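Local coordinates for cobalamin biosynthesis protein CobN (Mycobacterium tuberculosis, PDB 7C6O) that is the large, catalytic subunit of cobaltochelatase, which inserts cobalt into the corrin ring during cobalamin biosynthesis, at residues A[1187-1201]-A[1214-1226]. Residues are numbered along the deposited sequence; the frame is centred on the assembly and turned at random.
Sequences PWALHGMAERLLEAA and LDGLRQVLLETEG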
loop_
_atom_site.group_PDB
_atom_site.type_symbol
_atom_site.label_atom_id
_atom_site.label_comp_id
_atom_site.label_asym_id
_atom_site.label_seq_id
_atom_site.Cartn_x
_atom_site.Cartn_y
_atom_site.Cartn_z
ATOM N N PRO A 1187 -14.723 13.349 26.272
ATOM C CA PRO A 1187 -15.037 12.558 27.473
ATOM C C PRO A 1187 -15.173 11.073 27.190
ATOM O O PRO A 1187 -14.903 10.256 28.080
ATOM C CB PRO A 1187 -16.359 13.172 27.956
ATOM C CG PRO A 1187 -16.969 13.753 26.718
ATOM C CD PRO A 1187 -15.819 14.261 25.902
ATOM N N TRP A 1188 -15.574 10.699 25.971
ATOM C CA TRP A 1188 -15.655 9.285 25.617
ATOM C C TRP A 1188 -14.289 8.618 25.715
ATOM O O TRP A 1188 -14.175 7.484 26.196
ATOM C CB TRP A 1188 -16.223 9.131 24.205
ATOM C CG TRP A 1188 -17.479 9.917 23.973
ATOM C CD1 TRP A 1188 -18.759 9.507 24.209
ATOM C CD2 TRP A 1188 -17.573 11.255 23.464
ATOM N NE1 TRP A 1188 -19.645 10.505 23.877
ATOM C CE2 TRP A 1188 -18.943 11.588 23.418
ATOM C CE3 TRP A 1188 -16.634 12.201 23.041
ATOM C CZ2 TRP A 1188 -19.394 12.827 22.968
ATOM C CZ3 TRP A 1188 -17.085 13.430 22.593
ATOM C CH2 TRP A 1188 -18.452 13.733 22.562
ATOM N N ALA A 1189 -13.240 9.311 25.267
ATOM C CA ALA A 1189 -11.895 8.751 25.339
ATOM C C ALA A 1189 -11.402 8.686 26.779
ATOM O O ALA A 1189 -10.695 7.743 27.156
ATOM C CB ALA A 1189 -10.940 9.574 24.476
ATOM N N LEU A 1190 -11.758 9.682 27.595
ATOM C CA LEU A 1190 -11.409 9.638 29.012
ATOM C C LEU A 1190 -12.050 8.438 29.694
ATOM O O LEU A 1190 -11.406 7.750 30.493
ATOM C CB LEU A 1190 -11.836 10.936 29.700
ATOM C CG LEU A 1190 -11.610 11.006 31.213
ATOM C CD1 LEU A 1190 -10.129 10.897 31.540
ATOM C CD2 LEU A 1190 -12.194 12.290 31.788
ATOM N N HIS A 1191 -13.321 8.170 29.384
ATOM C CA HIS A 1191 -13.988 6.990 29.918
ATOM C C HIS A 1191 -13.275 5.714 29.485
ATOM O O HIS A 1191 -13.053 4.809 30.299
ATOM C CB HIS A 1191 -15.449 6.977 29.464
ATOM C CG HIS A 1191 -16.285 5.929 30.130
ATOM N ND1 HIS A 1191 -16.356 4.631 29.671
ATOM C CD2 HIS A 1191 -17.091 5.990 31.216
ATOM C CE1 HIS A 1191 -17.167 3.936 30.449
ATOM N NE2 HIS A 1191 -17.626 4.738 31.395
ATOM N N GLY A 1192 -12.900 5.630 28.207
ATOM C CA GLY A 1192 -12.227 4.436 27.718
ATOM C C GLY A 1192 -10.864 4.220 28.353
ATOM O O GLY A 1192 -10.456 3.081 28.592
ATOM N N MET A 1193 -10.138 5.310 28.623
ATOM C CA MET A 1193 -8.833 5.197 29.274
ATOM C C MET A 1193 -8.968 4.651 30.687
ATOM O O MET A 1193 -8.245 3.728 31.084
ATOM C CB MET A 1193 -8.135 6.557 29.315
ATOM C CG MET A 1193 -7.555 7.030 28.006
ATOM S SD MET A 1193 -6.497 8.468 28.272
ATOM C CE MET A 1193 -7.525 9.458 29.342
ATOM N N ALA A 1194 -9.874 5.235 31.477
ATOM C CA ALA A 1194 -10.087 4.745 32.836
ATOM C C ALA A 1194 -10.548 3.297 32.826
ATOM O O ALA A 1194 -10.094 2.483 33.640
ATOM C CB ALA A 1194 -11.101 5.630 33.560
ATOM N N GLU A 1195 -11.442 2.952 31.899
ATOM C CA GLU A 1195 -11.906 1.574 31.795
ATOM C C GLU A 1195 -10.760 0.629 31.452
ATOM O O GLU A 1195 -10.642 -0.456 32.036
ATOM C CB GLU A 1195 -13.014 1.481 30.749
ATOM C CG GLU A 1195 -14.077 0.447 31.058
ATOM C CD GLU A 1195 -15.189 0.444 30.030
ATOM O OE1 GLU A 1195 -14.888 0.277 28.830
ATOM O OE2 GLU A 1195 -16.360 0.625 30.421
ATOM N N ARG A 1196 -9.899 1.024 30.509
ATOM C CA ARG A 1196 -8.815 0.140 30.094
ATOM C C ARG A 1196 -7.793 -0.052 31.209
ATOM O O ARG A 1196 -7.283 -1.162 31.404
ATOM C CB ARG A 1196 -8.138 0.680 28.835
ATOM C CG ARG A 1196 -7.169 -0.308 28.198
ATOM C CD ARG A 1196 -7.916 -1.458 27.541
ATOM N NE ARG A 1196 -8.493 -1.056 26.261
ATOM C CZ ARG A 1196 -9.300 -1.818 25.531
ATOM N NH1 ARG A 1196 -9.642 -3.028 25.957
ATOM N NH2 ARG A 1196 -9.768 -1.369 24.377
ATOM N N LEU A 1197 -7.479 1.012 31.950
ATOM C CA LEU A 1197 -6.529 0.879 33.050
ATOM C C LEU A 1197 -7.102 0.013 34.164
ATOM O O LEU A 1197 -6.383 -0.797 34.764
ATOM C CB LEU A 1197 -6.135 2.262 33.572
ATOM C CG LEU A 1197 -5.358 3.123 32.569
ATOM C CD1 LEU A 1197 -5.421 4.597 32.936
ATOM C CD2 LEU A 1197 -3.909 2.654 32.474
ATOM N N LEU A 1198 -8.401 0.149 34.441
ATOM C CA LEU A 1198 -9.045 -0.754 35.384
ATOM C C LEU A 1198 -9.074 -2.185 34.861
ATOM O O LEU A 1198 -9.000 -3.130 35.654
ATOM C CB LEU A 1198 -10.458 -0.263 35.699
ATOM C CG LEU A 1198 -10.517 0.945 36.632
ATOM C CD1 LEU A 1198 -11.880 1.608 36.563
ATOM C CD2 LEU A 1198 -10.202 0.521 38.059
ATOM N N GLU A 1199 -9.172 -2.369 33.538
ATOM C CA GLU A 1199 -9.095 -3.721 32.988
ATOM C C GLU A 1199 -7.705 -4.317 33.179
ATOM O O GLU A 1199 -7.573 -5.509 33.481
ATOM C CB GLU A 1199 -9.475 -3.726 31.504
ATOM C CG GLU A 1199 -9.345 -5.110 30.861
ATOM C CD GLU A 1199 -9.619 -5.114 29.365
ATOM O OE1 GLU A 1199 -9.556 -6.207 28.763
ATOM O OE2 GLU A 1199 -9.891 -4.037 28.794
ATOM N N ALA A 1200 -6.657 -3.507 33.010
ATOM C CA ALA A 1200 -5.304 -4.005 33.241
ATOM C C ALA A 1200 -5.127 -4.451 34.687
ATOM O O ALA A 1200 -4.477 -5.468 34.957
ATOM C CB ALA A 1200 -4.276 -2.934 32.877
ATOM N N ALA A 1201 -5.704 -3.706 35.631
ATOM C CA ALA A 1201 -5.665 -4.135 37.026
ATOM C C ALA A 1201 -6.497 -5.394 37.235
ATOM O O ALA A 1201 -6.078 -6.309 37.954
ATOM C CB ALA A 1201 -6.151 -3.008 37.937
ATOM N N LEU A 1214 -6.983 3.022 42.163
ATOM C CA LEU A 1214 -8.135 2.391 41.525
ATOM C C LEU A 1214 -9.428 3.126 41.867
ATOM O O LEU A 1214 -10.302 3.292 41.006
ATOM C CB LEU A 1214 -8.228 0.919 41.931
ATOM C CG LEU A 1214 -7.085 0.004 41.484
ATOM C CD1 LEU A 1214 -7.412 -1.449 41.797
ATOM C CD2 LEU A 1214 -6.787 0.181 40.004
ATOM N N ASP A 1215 -9.563 3.583 43.116
ATOM C CA ASP A 1215 -10.739 4.365 43.491
ATOM C C ASP A 1215 -10.835 5.642 42.668
ATOM O O ASP A 1215 -11.928 6.041 42.249
ATOM C CB ASP A 1215 -10.706 4.694 44.986
ATOM C CG ASP A 1215 -10.916 3.474 45.864
ATOM O OD1 ASP A 1215 -11.496 2.480 45.379
ATOM O OD2 ASP A 1215 -10.508 3.512 47.044
ATOM N N GLY A 1216 -9.699 6.300 42.429
ATOM C CA GLY A 1216 -9.706 7.475 41.573
ATOM C C GLY A 1216 -10.142 7.154 40.155
ATOM O O GLY A 1216 -10.888 7.917 39.538
ATOM N N LEU A 1217 -9.692 6.014 39.624
ATOM C CA LEU A 1217 -10.102 5.613 38.282
ATOM C C LEU A 1217 -11.600 5.333 38.220
ATOM O O LEU A 1217 -12.274 5.736 37.264
ATOM C CB LEU A 1217 -9.304 4.390 37.834
ATOM C CG LEU A 1217 -7.862 4.681 37.411
ATOM C CD1 LEU A 1217 -7.068 3.398 37.228
ATOM C CD2 LEU A 1217 -7.855 5.502 36.129
ATOM N N ARG A 1218 -12.138 4.641 39.227
ATOM C CA ARG A 1218 -13.572 4.371 39.250
ATOM C C ARG A 1218 -14.376 5.660 39.374
ATOM O O ARG A 1218 -15.460 5.783 38.793
ATOM C CB ARG A 1218 -13.909 3.413 40.394
ATOM C CG ARG A 1218 -13.219 2.065 40.295
ATOM C CD ARG A 1218 -13.662 1.128 41.410
ATOM N NE ARG A 1218 -12.857 -0.092 41.448
ATOM C CZ ARG A 1218 -11.915 -0.341 42.353
ATOM N NH1 ARG A 1218 -11.662 0.540 43.312
ATOM N NH2 ARG A 1218 -11.231 -1.477 42.306
ATOM N N GLN A 1219 -13.861 6.633 40.130
ATOM C CA GLN A 1219 -14.539 7.922 40.234
ATOM C C GLN A 1219 -14.576 8.634 38.888
ATOM O O GLN A 1219 -15.593 9.239 38.527
ATOM C CB GLN A 1219 -13.851 8.795 41.285
ATOM C CG GLN A 1219 -14.352 10.232 41.332
ATOM C CD GLN A 1219 -15.740 10.359 41.934
ATOM O OE1 GLN A 1219 -16.295 9.393 42.458
ATOM N NE2 GLN A 1219 -16.305 11.560 41.867
ATOM N N VAL A 1220 -13.476 8.575 38.133
ATOM C CA VAL A 1220 -13.451 9.180 36.803
ATOM C C VAL A 1220 -14.503 8.537 35.910
ATOM O O VAL A 1220 -15.222 9.228 35.176
ATOM C CB VAL A 1220 -12.040 9.076 36.192
ATOM C CG1 VAL A 1220 -12.046 9.556 34.749
ATOM C CG2 VAL A 1220 -11.040 9.885 37.014
ATOM N N LEU A 1221 -14.616 7.206 35.962
ATOM C CA LEU A 1221 -15.675 6.514 35.233
ATOM C C LEU A 1221 -17.045 7.079 35.587
ATOM O O LEU A 1221 -17.868 7.345 34.704
ATOM C CB LEU A 1221 -15.639 5.014 35.538
ATOM C CG LEU A 1221 -14.664 4.099 34.805
ATOM C CD1 LEU A 1221 -15.044 2.648 35.057
ATOM C CD2 LEU A 1221 -14.645 4.400 33.316
ATOM N N LEU A 1222 -17.298 7.278 36.882
ATOM C CA LEU A 1222 -18.619 7.707 37.331
ATOM C C LEU A 1222 -18.918 9.141 36.911
ATOM O O LEU A 1222 -20.020 9.436 36.435
ATOM C CB LEU A 1222 -18.720 7.557 38.850
ATOM C CG LEU A 1222 -20.128 7.530 39.442
ATOM C CD1 LEU A 1222 -20.906 6.340 38.901
ATOM C CD2 LEU A 1222 -20.071 7.492 40.960
ATOM N N GLU A 1223 -17.952 10.050 37.079
ATOM C CA GLU A 1223 -18.181 11.440 36.699
ATOM C C GLU A 1223 -18.300 11.603 35.192
ATOM O O GLU A 1223 -19.046 12.468 34.722
ATOM C CB GLU A 1223 -17.058 12.329 37.230
ATOM C CG GLU A 1223 -16.983 12.405 38.742
ATOM C CD GLU A 1223 -15.902 13.353 39.220
ATOM O OE1 GLU A 1223 -15.409 14.155 38.398
ATOM O OE2 GLU A 1223 -15.543 13.293 40.414
ATOM N N THR A 1224 -17.573 10.791 34.421
ATOM C CA THR A 1224 -17.626 10.914 32.968
ATOM C C THR A 1224 -18.948 10.395 32.417
ATOM O O THR A 1224 -19.506 10.974 31.476
ATOM C CB THR A 1224 -16.443 10.180 32.341
ATOM O OG1 THR A 1224 -15.225 10.757 32.826
ATOM C CG2 THR A 1224 -16.481 10.301 30.828
ATOM N N GLU A 1225 -19.471 9.311 32.991
ATOM C CA GLU A 1225 -20.832 8.904 32.661
ATOM C C GLU A 1225 -21.834 9.977 33.066
ATOM O O GLU A 1225 -22.835 10.194 32.376
ATOM C CB GLU A 1225 -21.162 7.573 33.337
ATOM C CG GLU A 1225 -20.291 6.410 32.887
ATOM C CD GLU A 1225 -20.491 5.163 33.731
ATOM O OE1 GLU A 1225 -21.281 5.223 34.697
ATOM O OE2 GLU A 1225 -19.858 4.125 33.433
ATOM N N GLY A 1226 -21.577 10.659 34.185
ATOM C CA GLY A 1226 -22.492 11.695 34.648
ATOM C C GLY A 1226 -22.380 12.978 33.850
ATOM O O GLY A 1226 -23.382 13.654 33.596
#
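Leu1198 and Leu1221 interlock across an antiparallel helix hairpin made by the last two helices of the chain; the axes of segments 1187-1201 and 1214-1226 approach to 8.9 Å, with a signed crossing angle of -149°. The packing is knobs-into-holes in both directions. Leu1198 fills the hole made by Leu1214, Leu1217, Arg1218 and Leu1221, while Leu1221 sits among His1191, Ala1194, Glu1195 and Leu1198. The two knobs meet through their methyls, Leu1198 CD1 lying 3.7 Å from Leu1221 CD1. Leu1198 and Leu1217 run alongside each other, pointing opposite ways, with Leu1198 CG 3.8 Å from Leu1217 CB, and Arg1218 passes across Leu1198 with its aliphatic CG. Ala1194 CA and Leu1217 CA lie 5.5 Å apart, a closeness consistent with the small side chain of Ala1194, whose CB meets Leu1221 CD2. Toward the connection between the helices, Leu1214 CD2 touches both Leu1198 CD2 and Ala1201 CB.

On the inner side, Leu1190 lies roughly perpendicular to Val1220, with Leu1190 CG 3.8 Å from Val1220 CG1. Helices 1162-1174 and 1176-1185 pack beneath, Thr1169 touching both Leu1197 and Leu1217. Thr1224 turns its CG2 toward Pro1187 O and His1191 CB, because this methyl stands anti to the backbone N; its OG1 instead bonds back to Val1220 O, which also accepts from Thr1224 N on the opposite face of the carbonyl plane.

The polar link between the helices is formed by His1191. With CG anti to the backbone N (chi1 -171°), the imidazole reaches over Leu1221, whose CD2 lies above the ring centre in a CH-pi contact, 3.6 Å from the centroid. At the ring's edge, His1191 NE2 donates a nearly straight hydrogen bond (169°) to the anti lone pair of Glu1225 OE2, 3.1 Å away and close to the imidazole plane.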